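Local coordinates for acetyltransferase (Elizabethkingia anophelis, PDB 6AO7), which binds acetyl-CoA and, as a GNAT-family acetyltransferase, probably transfers the acetyl group to an acceptor amine, at residues G112-G117 with I145-I150; D27-A32 with I73-V78; K106-T111 with M155-M160. All blocks are in the same frame, centred on the assembly; numbering follows the deposited sequence.

Interaction 1: G112-G117 with I145-I150; sequences GNSSTG and IWENGI. With ACO (acetyl coenzyme *a), chain B.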
loop_
_atom_site.group_PDB
_atom_site.type_symbol
_atom_site.label_atom_id
_atom_site.label_comp_id
_atom_site.label_asym_id
_atom_site.label_seq_id
_atom_site.Cartn_x
_atom_site.Cartn_y
_atom_site.Cartn_z
ATOM N N GLY A 112 8.662 1.812 0.649
ATOM C CA GLY A 112 8.624 1.439 -0.751
ATOM C C GLY A 112 7.255 0.966 -1.200
ATOM O O GLY A 112 6.440 0.465 -0.415
ATOM N N ASN A 113 6.992 1.120 -2.504
ATOM C CA ASN A 113 5.708 0.654 -3.032
ATOM C C ASN A 113 5.513 -0.846 -2.812
ATOM O O ASN A 113 4.381 -1.306 -2.662
ATOM C CB ASN A 113 5.576 0.995 -4.521
ATOM C CG ASN A 113 6.704 0.429 -5.363
ATOM O OD1 ASN A 113 7.753 1.047 -5.500
ATOM N ND2 ASN A 113 6.476 -0.739 -5.964
ATOM N N SER A 114 6.593 -1.610 -2.782
ATOM C CA SER A 114 6.523 -3.056 -2.604
ATOM C C SER A 114 6.400 -3.478 -1.144
ATOM O O SER A 114 6.188 -4.668 -0.881
ATOM C CB SER A 114 7.769 -3.692 -3.211
ATOM O OG SER A 114 8.922 -2.980 -2.774
ATOM N N SER A 115 6.509 -2.537 -0.205
ATOM C CA SER A 115 6.547 -2.827 1.232
ATOM C C SER A 115 5.143 -2.895 1.823
ATOM O O SER A 115 4.796 -2.145 2.740
ATOM C CB SER A 115 7.364 -1.765 1.963
ATOM O OG SER A 115 8.693 -1.740 1.515
ATOM N N THR A 116 4.326 -3.810 1.273
ATOM C CA THR A 116 2.912 -3.828 1.620
ATOM C C THR A 116 2.685 -4.236 3.069
ATOM O O THR A 116 1.748 -3.741 3.703
ATOM C CB THR A 116 2.133 -4.739 0.654
ATOM O OG1 THR A 116 2.611 -6.096 0.734
ATOM C CG2 THR A 116 2.293 -4.237 -0.769
ATOM N N GLY A 117 3.530 -5.116 3.623
ATOM C CA GLY A 117 3.459 -5.381 5.053
ATOM C C GLY A 117 3.666 -4.145 5.906
ATOM O O GLY A 117 2.948 -3.929 6.888
ATOM N N ILE A 145 15.921 -2.141 -6.321
ATOM C CA ILE A 145 15.558 -2.818 -5.081
ATOM C C ILE A 145 14.259 -3.579 -5.304
ATOM O O ILE A 145 13.330 -3.052 -5.923
ATOM C CB ILE A 145 15.403 -1.815 -3.921
ATOM C CG1 ILE A 145 16.689 -0.995 -3.733
ATOM C CG2 ILE A 145 14.992 -2.539 -2.654
ATOM C CD1 ILE A 145 16.677 0.366 -4.441
ATOM N N TRP A 146 14.184 -4.806 -4.786
ATOM C CA TRP A 146 13.049 -5.682 -5.024
ATOM C C TRP A 146 12.540 -6.297 -3.726
ATOM O O TRP A 146 13.319 -6.650 -2.840
ATOM C CB TRP A 146 13.421 -6.809 -5.972
ATOM C CG TRP A 146 13.767 -6.406 -7.370
ATOM C CD1 TRP A 146 14.950 -5.884 -7.810
ATOM C CD2 TRP A 146 12.940 -6.550 -8.521
ATOM N NE1 TRP A 146 14.903 -5.684 -9.171
ATOM C CE2 TRP A 146 13.677 -6.080 -9.631
ATOM C CE3 TRP A 146 11.640 -7.029 -8.726
ATOM C CZ2 TRP A 146 13.154 -6.061 -10.921
ATOM C CZ3 TRP A 146 11.122 -7.012 -10.005
ATOM C CH2 TRP A 146 11.878 -6.530 -11.088
ATOM N N GLU A 147 11.225 -6.497 -3.663
ATOM C CA GLU A 147 10.562 -7.078 -2.502
ATOM C C GLU A 147 9.379 -7.890 -2.997
ATOM O O GLU A 147 8.560 -7.364 -3.752
ATOM C CB GLU A 147 10.049 -5.991 -1.551
ATOM C CG GLU A 147 10.949 -5.538 -0.436
ATOM C CD GLU A 147 10.237 -4.527 0.452
ATOM O OE1 GLU A 147 9.527 -3.661 -0.099
ATOM O OE2 GLU A 147 10.368 -4.602 1.695
ATOM N N ASN A 148 9.271 -9.147 -2.565
ATOM C CA ASN A 148 8.110 -9.965 -2.911
ATOM C C ASN A 148 7.950 -10.097 -4.415
ATOM O O ASN A 148 6.834 -10.250 -4.918
ATOM C CB ASN A 148 6.821 -9.384 -2.316
ATOM C CG ASN A 148 6.763 -9.517 -0.819
ATOM O OD1 ASN A 148 7.079 -10.571 -0.270
ATOM N ND2 ASN A 148 6.353 -8.450 -0.145
ATOM N N GLY A 149 9.059 -9.994 -5.144
ATOM C CA GLY A 149 9.013 -10.057 -6.588
ATOM C C GLY A 149 8.485 -8.812 -7.257
ATOM O O GLY A 149 8.217 -8.849 -8.463
ATOM N N ILE A 150 8.326 -7.725 -6.506
ATOM C CA ILE A 150 7.900 -6.420 -7.015
ATOM C C ILE A 150 9.108 -5.499 -6.969
ATOM O O ILE A 150 9.816 -5.457 -5.959
ATOM C CB ILE A 150 6.762 -5.813 -6.169
ATOM C CG1 ILE A 150 5.610 -6.793 -6.024
ATOM C CG2 ILE A 150 6.278 -4.503 -6.778
ATOM C CD1 ILE A 150 5.209 -7.398 -7.308
HETATM N N1A ACO B . 1.137 -8.081 5.659
HETATM C C2A ACO B . 1.055 -7.073 6.529
HETATM N N3A ACO B . 1.379 -7.055 7.824
HETATM C C4A ACO B . 1.812 -8.252 8.228
HETATM C C5A ACO B . 1.929 -9.398 7.454
HETATM C C6A ACO B . 1.577 -9.282 6.093
HETATM N N6A ACO B . 1.635 -10.289 5.217
HETATM N N7A ACO B . 2.352 -10.470 8.224
HETATM C C8A ACO B . 2.484 -9.957 9.425
HETATM N N9A ACO B . 2.180 -8.622 9.499
HETATM C C1B ACO B . 2.173 -7.762 10.681
HETATM C C2B ACO B . 2.359 -8.452 12.023
HETATM O O2B ACO B . 1.191 -9.138 12.450
HETATM C C3B ACO B . 2.612 -7.220 12.890
HETATM O O3B ACO B . 1.389 -6.506 13.164
HETATM P P3B ACO B . 0.451 -6.691 14.456
HETATM O O7A ACO B . -0.161 -8.101 14.328
HETATM O O8A ACO B . 1.364 -6.468 15.685
HETATM O O9A ACO B . -0.604 -5.623 14.393
HETATM C C4B ACO B . 3.363 -6.265 11.948
HETATM O O4B ACO B . 3.236 -6.835 10.622
HETATM C C5B ACO B . 4.805 -6.033 12.335
HETATM O O5B ACO B . 4.735 -5.557 13.697
HETATM P P1A ACO B . 6.063 -5.518 14.698
HETATM O O1A ACO B . 6.429 -6.832 15.275
HETATM O O2A ACO B . 5.720 -4.493 15.769
HETATM O O3A ACO B . 7.180 -5.002 13.686
HETATM P P2A ACO B . 8.771 -5.135 13.699
HETATM O O4A ACO B . 9.132 -5.368 15.113
HETATM O O5A ACO B . 9.157 -6.294 12.799
HETATM O O6A ACO B . 9.355 -3.799 13.066
HETATM C CBP ACO B . 10.222 -3.060 10.929
HETATM C CCP ACO B . 8.979 -3.401 11.742
HETATM C CDP ACO B . 10.920 -1.858 11.586
HETATM C CEP ACO B . 9.783 -2.681 9.504
HETATM C CAP ACO B . 11.199 -4.265 10.926
HETATM O OAP ACO B . 10.551 -5.424 10.427
HETATM C C9P ACO B . 12.525 -4.030 10.221
HETATM O O9P ACO B . 13.447 -3.480 10.815
HETATM N N8P ACO B . 12.599 -4.385 8.943
HETATM C C7P ACO B . 13.777 -4.118 8.130
HETATM C C6P ACO B . 14.090 -2.629 8.032
HETATM C C5P ACO B . 12.951 -1.844 7.424
HETATM O O5P ACO B . 12.326 -2.271 6.458
HETATM N N4P ACO B . 12.676 -0.671 7.991
HETATM C C3P ACO B . 11.649 0.241 7.499
HETATM C C2P ACO B . 12.034 0.884 6.183
HETATM S S1P ACO B . 11.208 2.470 5.782
HETATM C C ACO B . 12.158 3.570 6.802
HETATM O O ACO B . 13.023 3.186 7.540
HETATM C CH3 ACO B . 11.732 5.002 6.680
HETATM O O HOH W 1 4.574 -6.689 -1.595
#
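A type I' beta hairpin, turning from Glu147 to Ile150, packs on the type I turn that leads from strand 106-112 into helix 116-124. The carboxylate of Glu147 meets Ser114 and Ser115 at the N-terminal end of that helix. Ser115 OG donates to Glu147 OE1 over 2.6 Å, on the syn lone pair. Ser114 OG donates to the same OE1 over 2.8 Å, on the anti lone pair, so one oxygen is gripped from both its sides. Ser114 OG sits between its backbone N and carbonyl carbon (chi1 47°), which turns it to Glu147 OE1. Beside this polar pair, Ser114 CB packs on Ile150 CB at 3.8 Å. A water links the segments on the Asn148 side: it donates to Ser114 O at 2.7 Å and accepts from Asn148 ND2 at 2.9 Å. It also bonds Thr116 OG1. Asn113 ND2 touches Ile150 CG2, while its polar bonds go outside: OD1 to Asp154 N, ND2 to Glu151 O and to Gln123 OE1 of the second subunit. Ser115 occupies the N-cap position without a side-chain capping bond. Gly117 CA lies 3.3 Å from C2A of the acetyl-CoA adenine. This is a two-residue beta hairpin laid against a strand-to-helix turn.

Interaction 2: D27-A32 with I73-V78; sequences DLLLLA and IKNIAV. With ACO (acetyl coenzyme *a), chain B.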
loop_
_atom_site.group_PDB
_atom_site.type_symbol
_atom_site.label_atom_id
_atom_site.label_comp_id
_atom_site.label_asym_id
_atom_site.label_seq_id
_atom_site.Cartn_x
_atom_site.Cartn_y
_atom_site.Cartn_z
ATOM N N ASP A 27 24.774 -1.693 11.275
ATOM C CA ASP A 27 24.098 -2.959 10.999
ATOM C C ASP A 27 22.585 -2.780 11.009
ATOM O O ASP A 27 21.885 -3.214 10.083
ATOM C CB ASP A 27 24.516 -4.023 12.022
ATOM C CG ASP A 27 25.834 -4.689 11.673
ATOM O OD1 ASP A 27 26.460 -4.293 10.667
ATOM O OD2 ASP A 27 26.242 -5.619 12.404
ATOM N N LEU A 28 22.063 -2.106 12.033
ATOM C CA LEU A 28 20.620 -1.895 12.100
ATOM C C LEU A 28 20.146 -0.869 11.070
ATOM O O LEU A 28 19.194 -1.129 10.322
ATOM C CB LEU A 28 20.218 -1.469 13.510
ATOM C CG LEU A 28 20.303 -2.558 14.575
ATOM C CD1 LEU A 28 19.840 -2.012 15.926
ATOM C CD2 LEU A 28 19.481 -3.775 14.153
ATOM N N LEU A 29 20.782 0.307 11.025
ATOM C CA LEU A 29 20.341 1.355 10.099
ATOM C C LEU A 29 20.326 0.855 8.658
ATOM O O LEU A 29 19.417 1.191 7.886
ATOM C CB LEU A 29 21.239 2.593 10.233
ATOM C CG LEU A 29 21.189 3.252 11.613
ATOM C CD1 LEU A 29 22.464 4.061 11.920
ATOM C CD2 LEU A 29 19.936 4.135 11.768
ATOM N N LEU A 30 21.309 0.024 8.288
ATOM C CA LEU A 30 21.404 -0.484 6.928
ATOM C C LEU A 30 20.306 -1.487 6.607
ATOM O O LEU A 30 20.059 -1.738 5.426
ATOM C CB LEU A 30 22.780 -1.120 6.689
ATOM C CG LEU A 30 23.963 -0.147 6.528
ATOM C CD1 LEU A 30 25.320 -0.861 6.663
ATOM C CD2 LEU A 30 23.892 0.598 5.193
ATOM N N LEU A 31 19.662 -2.083 7.617
ATOM C CA LEU A 31 18.516 -2.939 7.328
ATOM C C LEU A 31 17.377 -2.126 6.738
ATOM O O LEU A 31 16.588 -2.648 5.937
ATOM C CB LEU A 31 18.031 -3.653 8.588
ATOM C CG LEU A 31 18.992 -4.590 9.316
ATOM C CD1 LEU A 31 18.327 -5.055 10.599
ATOM C CD2 LEU A 31 19.402 -5.782 8.440
ATOM N N ALA A 32 17.295 -0.846 7.109
ATOM C CA ALA A 32 16.213 0.036 6.696
ATOM C C ALA A 32 16.579 0.924 5.515
ATOM O O ALA A 32 15.680 1.384 4.806
ATOM C CB ALA A 32 15.772 0.911 7.877
ATOM N N ILE A 73 10.374 10.234 10.065
ATOM C CA ILE A 73 11.100 9.028 10.449
ATOM C C ILE A 73 11.907 8.621 9.223
ATOM O O ILE A 73 11.370 7.991 8.307
ATOM C CB ILE A 73 10.154 7.912 10.890
ATOM C CG1 ILE A 73 9.207 8.423 11.982
ATOM C CG2 ILE A 73 10.968 6.658 11.318
ATOM C CD1 ILE A 73 8.154 7.399 12.376
ATOM N N LYS A 74 13.182 9.013 9.179
ATOM C CA LYS A 74 14.025 8.665 8.043
ATOM C C LYS A 74 14.495 7.220 8.097
ATOM O O LYS A 74 14.913 6.675 7.070
ATOM C CB LYS A 74 15.249 9.582 7.970
ATOM C CG LYS A 74 15.078 10.892 7.155
ATOM C CD LYS A 74 15.009 10.653 5.645
ATOM C CE LYS A 74 15.433 11.904 4.859
ATOM N NZ LYS A 74 15.231 11.750 3.384
ATOM N N ASN A 75 14.460 6.603 9.273
ATOM C CA ASN A 75 15.009 5.263 9.435
ATOM C C ASN A 75 14.379 4.639 10.665
ATOM O O ASN A 75 14.284 5.284 11.704
ATOM C CB ASN A 75 16.540 5.307 9.576
ATOM C CG ASN A 75 17.178 3.939 9.430
ATOM O OD1 ASN A 75 16.935 3.045 10.241
ATOM N ND2 ASN A 75 18.037 3.786 8.424
ATOM N N ILE A 76 13.883 3.414 10.530
ATOM C CA ILE A 76 13.407 2.663 11.684
ATOM C C ILE A 76 13.716 1.194 11.429
ATOM O O ILE A 76 13.402 0.660 10.355
ATOM C CB ILE A 76 11.904 2.888 11.970
ATOM C CG1 ILE A 76 11.498 2.153 13.252
ATOM C CG2 ILE A 76 11.022 2.447 10.793
ATOM C CD1 ILE A 76 10.017 2.308 13.593
ATOM N N ALA A 77 14.359 0.542 12.395
ATOM C CA ALA A 77 14.805 -0.830 12.157
ATOM C C ALA A 77 14.778 -1.642 13.445
ATOM O O ALA A 77 14.989 -1.112 14.537
ATOM C CB ALA A 77 16.222 -0.864 11.569
ATOM N N VAL A 78 14.529 -2.943 13.294
ATOM C CA VAL A 78 14.581 -3.898 14.389
ATOM C C VAL A 78 15.443 -5.060 13.939
ATOM O O VAL A 78 15.285 -5.547 12.812
ATOM C CB VAL A 78 13.171 -4.380 14.783
ATOM C CG1 VAL A 78 13.246 -5.549 15.736
ATOM C CG2 VAL A 78 12.382 -3.227 15.386
HETATM N N1A ACO B . 1.137 -8.081 5.659
HETATM C C2A ACO B . 1.055 -7.073 6.529
HETATM N N3A ACO B . 1.379 -7.055 7.824
HETATM C C4A ACO B . 1.812 -8.252 8.228
HETATM C C5A ACO B . 1.929 -9.398 7.454
HETATM C C6A ACO B . 1.577 -9.282 6.093
HETATM N N6A ACO B . 1.635 -10.289 5.217
HETATM N N7A ACO B . 2.352 -10.470 8.224
HETATM C C8A ACO B . 2.484 -9.957 9.425
HETATM N N9A ACO B . 2.180 -8.622 9.499
HETATM C C1B ACO B . 2.173 -7.762 10.681
HETATM C C2B ACO B . 2.359 -8.452 12.023
HETATM O O2B ACO B . 1.191 -9.138 12.450
HETATM C C3B ACO B . 2.612 -7.220 12.890
HETATM O O3B ACO B . 1.389 -6.506 13.164
HETATM P P3B ACO B . 0.451 -6.691 14.456
HETATM O O7A ACO B . -0.161 -8.101 14.328
HETATM O O8A ACO B . 1.364 -6.468 15.685
HETATM O O9A ACO B . -0.604 -5.623 14.393
HETATM C C4B ACO B . 3.363 -6.265 11.948
HETATM O O4B ACO B . 3.236 -6.835 10.622
HETATM C C5B ACO B . 4.805 -6.033 12.335
HETATM O O5B ACO B . 4.735 -5.557 13.697
HETATM P P1A ACO B . 6.063 -5.518 14.698
HETATM O O1A ACO B . 6.429 -6.832 15.275
HETATM O O2A ACO B . 5.720 -4.493 15.769
HETATM O O3A ACO B . 7.180 -5.002 13.686
HETATM P P2A ACO B . 8.771 -5.135 13.699
HETATM O O4A ACO B . 9.132 -5.368 15.113
HETATM O O5A ACO B . 9.157 -6.294 12.799
HETATM O O6A ACO B . 9.355 -3.799 13.066
HETATM C CBP ACO B . 10.222 -3.060 10.929
HETATM C CCP ACO B . 8.979 -3.401 11.742
HETATM C CDP ACO B . 10.920 -1.858 11.586
HETATM C CEP ACO B . 9.783 -2.681 9.504
HETATM C CAP ACO B . 11.199 -4.265 10.926
HETATM O OAP ACO B . 10.551 -5.424 10.427
HETATM C C9P ACO B . 12.525 -4.030 10.221
HETATM O O9P ACO B . 13.447 -3.480 10.815
HETATM N N8P ACO B . 12.599 -4.385 8.943
HETATM C C7P ACO B . 13.777 -4.118 8.130
HETATM C C6P ACO B . 14.090 -2.629 8.032
HETATM C C5P ACO B . 12.951 -1.844 7.424
HETATM O O5P ACO B . 12.326 -2.271 6.458
HETATM N N4P ACO B . 12.676 -0.671 7.991
HETATM C C3P ACO B . 11.649 0.241 7.499
HETATM C C2P ACO B . 12.034 0.884 6.183
HETATM S S1P ACO B . 11.208 2.470 5.782
HETATM C C ACO B . 12.158 3.570 6.802
HETATM O O ACO B . 13.023 3.186 7.540
HETATM C CH3 ACO B . 11.732 5.002 6.680
#
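Asn75 turns its CG away from the backbone N (chi1 -167°), which carries its amide across to Leu29 on helix 27-32. Leu29 has CG opposite its own carbonyl carbon (chi1 -63°), and its CD2 comes to lie beside that amide. The two side chains cross at about a right angle. The contact belongs to the GNAT fold: an early helix crosses strand 70-78, which binds the pantetheine arm of acetyl-CoA along its backbone. The axes of the two segments run 113° apart and approach to 6.8 Å.

Asn75 ND2 donates to Leu29 O at 3.0 Å. The bond is nearly straight, and Leu29 O lies in the amide plane of Asn75. Ala32 N reaches the same oxygen from the opposite face of its plane, so this carbonyl serves both the helix and the strand. Tyr42 OH is a further partner of Asn75 ND2. Asn75 OD1 is buried and has no polar partner in the model. It faces the methyls Leu29 CD2 and Ala32 CB.

Further along, Ala77 CB fits between Leu28, Leu31 and Ala32. It lies 4.1 Å from Ala32 CB and 3.2 Å from Leu28 O. Two alanines, Ala32 and Ala77, meet where the backbones come closest.

The strand backbone also holds the cofactor. Ile76 N donates to the acetyl oxygen O at 3.1 Å. Ile76 O accepts from N4P at 2.8 Å, and Val78 N donates to O9P at 2.8 Å. Ala32 CB comes within 3.5 Å of N4P from the helix.

Interaction 3: K106-T111 with M155-M160; sequences KLVIGT and MILLTM. With ACO (acetyl coenzyme *a), chain B.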
loop_
_atom_site.group_PDB
_atom_site.type_symbol
_atom_site.label_atom_id
_atom_site.label_comp_id
_atom_site.label_asym_id
_atom_site.label_seq_id
_atom_site.Cartn_x
_atom_site.Cartn_y
_atom_site.Cartn_z
ATOM N N LYS A 106 3.062 17.384 12.377
ATOM C CA LYS A 106 2.923 16.220 11.507
ATOM C C LYS A 106 4.147 15.324 11.627
ATOM O O LYS A 106 5.283 15.804 11.721
ATOM C CB LYS A 106 2.739 16.609 10.041
ATOM C CG LYS A 106 1.412 17.323 9.729
ATOM C CD LYS A 106 1.479 17.920 8.340
ATOM C CE LYS A 106 0.122 17.925 7.664
ATOM N NZ LYS A 106 0.200 18.579 6.328
ATOM N N LEU A 107 3.901 14.021 11.614
ATOM C CA LEU A 107 4.942 13.004 11.584
ATOM C C LEU A 107 4.809 12.242 10.275
ATOM O O LEU A 107 3.711 11.807 9.912
ATOM C CB LEU A 107 4.812 12.074 12.791
ATOM C CG LEU A 107 5.864 10.982 13.028
ATOM C CD1 LEU A 107 7.258 11.584 13.199
ATOM C CD2 LEU A 107 5.461 10.186 14.237
ATOM N N VAL A 108 5.912 12.108 9.556
ATOM C CA VAL A 108 5.882 11.519 8.227
ATOM C C VAL A 108 6.813 10.310 8.190
ATOM O O VAL A 108 7.836 10.273 8.873
ATOM C CB VAL A 108 6.276 12.562 7.172
ATOM C CG1 VAL A 108 6.541 11.912 5.835
ATOM C CG2 VAL A 108 5.168 13.612 7.058
ATOM N N ILE A 109 6.433 9.303 7.410
ATOM C CA ILE A 109 7.318 8.182 7.117
ATOM C C ILE A 109 7.100 7.759 5.671
ATOM O O ILE A 109 5.969 7.755 5.175
ATOM C CB ILE A 109 7.090 7.021 8.099
ATOM C CG1 ILE A 109 8.202 5.977 7.942
ATOM C CG2 ILE A 109 5.664 6.417 7.916
ATOM C CD1 ILE A 109 8.249 4.953 9.076
ATOM N N GLY A 110 8.191 7.425 4.988
ATOM C CA GLY A 110 8.109 6.986 3.607
ATOM C C GLY A 110 8.654 5.586 3.418
ATOM O O GLY A 110 9.750 5.288 3.891
ATOM N N THR A 111 7.914 4.710 2.746
ATOM C CA THR A 111 8.393 3.355 2.518
ATOM C C THR A 111 8.200 3.001 1.041
ATOM O O THR A 111 7.670 3.789 0.258
ATOM C CB THR A 111 7.691 2.356 3.445
ATOM O OG1 THR A 111 8.390 1.104 3.392
ATOM C CG2 THR A 111 6.216 2.158 3.008
ATOM N N MET A 155 8.334 5.883 -3.675
ATOM C CA MET A 155 8.151 6.009 -2.239
ATOM C C MET A 155 6.696 6.339 -1.946
ATOM O O MET A 155 6.126 7.242 -2.568
ATOM C CB MET A 155 9.057 7.079 -1.637
ATOM C CG MET A 155 8.613 7.449 -0.251
ATOM S SD MET A 155 9.770 8.541 0.561
ATOM C CE MET A 155 11.042 7.340 0.973
ATOM N N ILE A 156 6.095 5.592 -1.020
ATOM C CA ILE A 156 4.778 5.903 -0.482
ATOM C C ILE A 156 4.968 6.676 0.807
ATOM O O ILE A 156 5.600 6.180 1.748
ATOM C CB ILE A 156 3.958 4.631 -0.230
ATOM C CG1 ILE A 156 3.888 3.807 -1.504
ATOM C CG2 ILE A 156 2.580 4.999 0.301
ATOM C CD1 ILE A 156 3.288 2.447 -1.266
ATOM N N LEU A 157 4.439 7.894 0.859
ATOM C CA LEU A 157 4.602 8.752 2.026
ATOM C C LEU A 157 3.330 8.696 2.860
ATOM O O LEU A 157 2.231 8.867 2.325
ATOM C CB LEU A 157 4.898 10.190 1.590
ATOM C CG LEU A 157 5.804 11.086 2.441
ATOM C CD1 LEU A 157 7.235 10.572 2.445
ATOM C CD2 LEU A 157 5.758 12.524 1.961
ATOM N N LEU A 158 3.478 8.459 4.159
ATOM C CA LEU A 158 2.359 8.438 5.088
ATOM C C LEU A 158 2.560 9.513 6.144
ATOM O O LEU A 158 3.685 9.820 6.524
ATOM C CB LEU A 158 2.202 7.072 5.783
ATOM C CG LEU A 158 2.107 5.824 4.908
ATOM C CD1 LEU A 158 3.492 5.227 4.630
ATOM C CD2 LEU A 158 1.201 4.756 5.581
ATOM N N THR A 159 1.451 10.055 6.641
ATOM C CA THR A 159 1.472 11.227 7.497
ATOM C C THR A 159 0.525 11.019 8.656
ATOM O O THR A 159 -0.600 10.553 8.473
ATOM C CB THR A 159 1.042 12.501 6.762
ATOM O OG1 THR A 159 1.861 12.689 5.604
ATOM C CG2 THR A 159 1.174 13.701 7.676
ATOM N N MET A 160 0.971 11.402 9.840
ATOM C CA MET A 160 0.148 11.342 11.035
ATOM C C MET A 160 0.036 12.742 11.606
ATOM O O MET A 160 1.058 13.400 11.825
ATOM C CB MET A 160 0.748 10.404 12.076
ATOM C CG MET A 160 -0.009 10.411 13.375
ATOM S SD MET A 160 0.906 9.513 14.630
ATOM C CE MET A 160 0.001 9.984 16.102
HETATM N N1A ACO B . 1.137 -8.081 5.659
HETATM C C2A ACO B . 1.055 -7.073 6.529
HETATM N N3A ACO B . 1.379 -7.055 7.824
HETATM C C4A ACO B . 1.812 -8.252 8.228
HETATM C C5A ACO B . 1.929 -9.398 7.454
HETATM C C6A ACO B . 1.577 -9.282 6.093
HETATM N N6A ACO B . 1.635 -10.289 5.217
HETATM N N7A ACO B . 2.352 -10.470 8.224
HETATM C C8A ACO B . 2.484 -9.957 9.425
HETATM N N9A ACO B . 2.180 -8.622 9.499
HETATM C C1B ACO B . 2.173 -7.762 10.681
HETATM C C2B ACO B . 2.359 -8.452 12.023
HETATM O O2B ACO B . 1.191 -9.138 12.450
HETATM C C3B ACO B . 2.612 -7.220 12.890
HETATM O O3B ACO B . 1.389 -6.506 13.164
HETATM P P3B ACO B . 0.451 -6.691 14.456
HETATM O O7A ACO B . -0.161 -8.101 14.328
HETATM O O8A ACO B . 1.364 -6.468 15.685
HETATM O O9A ACO B . -0.604 -5.623 14.393
HETATM C C4B ACO B . 3.363 -6.265 11.948
HETATM O O4B ACO B . 3.236 -6.835 10.622
HETATM C C5B ACO B . 4.805 -6.033 12.335
HETATM O O5B ACO B . 4.735 -5.557 13.697
HETATM P P1A ACO B . 6.063 -5.518 14.698
HETATM O O1A ACO B . 6.429 -6.832 15.275
HETATM O O2A ACO B . 5.720 -4.493 15.769
HETATM O O3A ACO B . 7.180 -5.002 13.686
HETATM P P2A ACO B . 8.771 -5.135 13.699
HETATM O O4A ACO B . 9.132 -5.368 15.113
HETATM O O5A ACO B . 9.157 -6.294 12.799
HETATM O O6A ACO B . 9.355 -3.799 13.066
HETATM C CBP ACO B . 10.222 -3.060 10.929
HETATM C CCP ACO B . 8.979 -3.401 11.742
HETATM C CDP ACO B . 10.920 -1.858 11.586
HETATM C CEP ACO B . 9.783 -2.681 9.504
HETATM C CAP ACO B . 11.199 -4.265 10.926
HETATM O OAP ACO B . 10.551 -5.424 10.427
HETATM C C9P ACO B . 12.525 -4.030 10.221
HETATM O O9P ACO B . 13.447 -3.480 10.815
HETATM N N8P ACO B . 12.599 -4.385 8.943
HETATM C C7P ACO B . 13.777 -4.118 8.130
HETATM C C6P ACO B . 14.090 -2.629 8.032
HETATM C C5P ACO B . 12.951 -1.844 7.424
HETATM O O5P ACO B . 12.326 -2.271 6.458
HETATM N N4P ACO B . 12.676 -0.671 7.991
HETATM C C3P ACO B . 11.649 0.241 7.499
HETATM C C2P ACO B . 12.034 0.884 6.183
HETATM S S1P ACO B . 11.208 2.470 5.782
HETATM C C ACO B . 12.158 3.570 6.802
HETATM O O ACO B . 13.023 3.186 7.540
HETATM C CH3 ACO B . 11.732 5.002 6.680
#
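Leu157 meets Val108 and Gly110 in the tight part of this strand pair. Leu157 CG lies 3.6 Å from Val108 CG1, which stands opposite the backbone N (chi1 168°). Leu157 CD1 reaches over Gly110 CA at 3.9 Å. Met155, extended through chi1 and chi2 (173°), brings SD to 3.8 Å from Gly110 CA. The bend at chi3 then lays CE against Gly110 O. A leucine methyl and a thioether therefore occupy the side where Gly110 has no side chain.

On the other face, Ile109 and Leu158 lie side by side and point the same way, with Ile109 CG2 4.1 Å from Leu158 CD1. Leu107 and Met160 share this face, and helix 87-101 covers both.

The strands are antiparallel neighbours in the mixed sheet of the GNAT fold, with 155-161 next to edge strand 128-133. Six backbone bonds join Leu107 with Met160, Ile109 with Leu158 and Thr111 with Ile156. Ile156 N to Thr111 O is the shortest, at 2.7 Å. At this end Gly110 O and Ile109 CG1 border the acetyl methyl of acetyl-CoA, while Thr111 OG1, bonded to Gln118, lies 3.9 Å from its sulfur S1P.

The Lys106 and Thr159 side at the far end is looser. Lys106 is exposed, and just the base of its side chain touches Thr159, with CB 4.1 Å from Thr159 CG2. Thr159 OG1 turns to Thr130 OG1 on the next strand.

How the interactions relate
Interactions 2 and 3 are buried in the body of the fold and share its sheet, where strands 70-78 and 106-112 are neighbours. Ile73 N probably bonds to Val108 O, and Ile73 and Ile76 pack on Leu107 and Ile109. Interaction 1, about 16 Å between centres from either, is mostly buried but peripheral, beside the second subunit, with Asn148 exposed. It touches interaction 3 where Ile156 CD1 packs on Asn113 CA. Chemistry follows place: hydroxyls, a carboxylate and a water in interaction 1, one side-chain amide among methyls in interaction 2, regular backbone bonds in interaction 3. Acetyl-CoA meets interaction 1 at the adenine, interaction 2 along the pantetheine arm and acetyl group, interaction 3 at the acetyl methyl and sulfur.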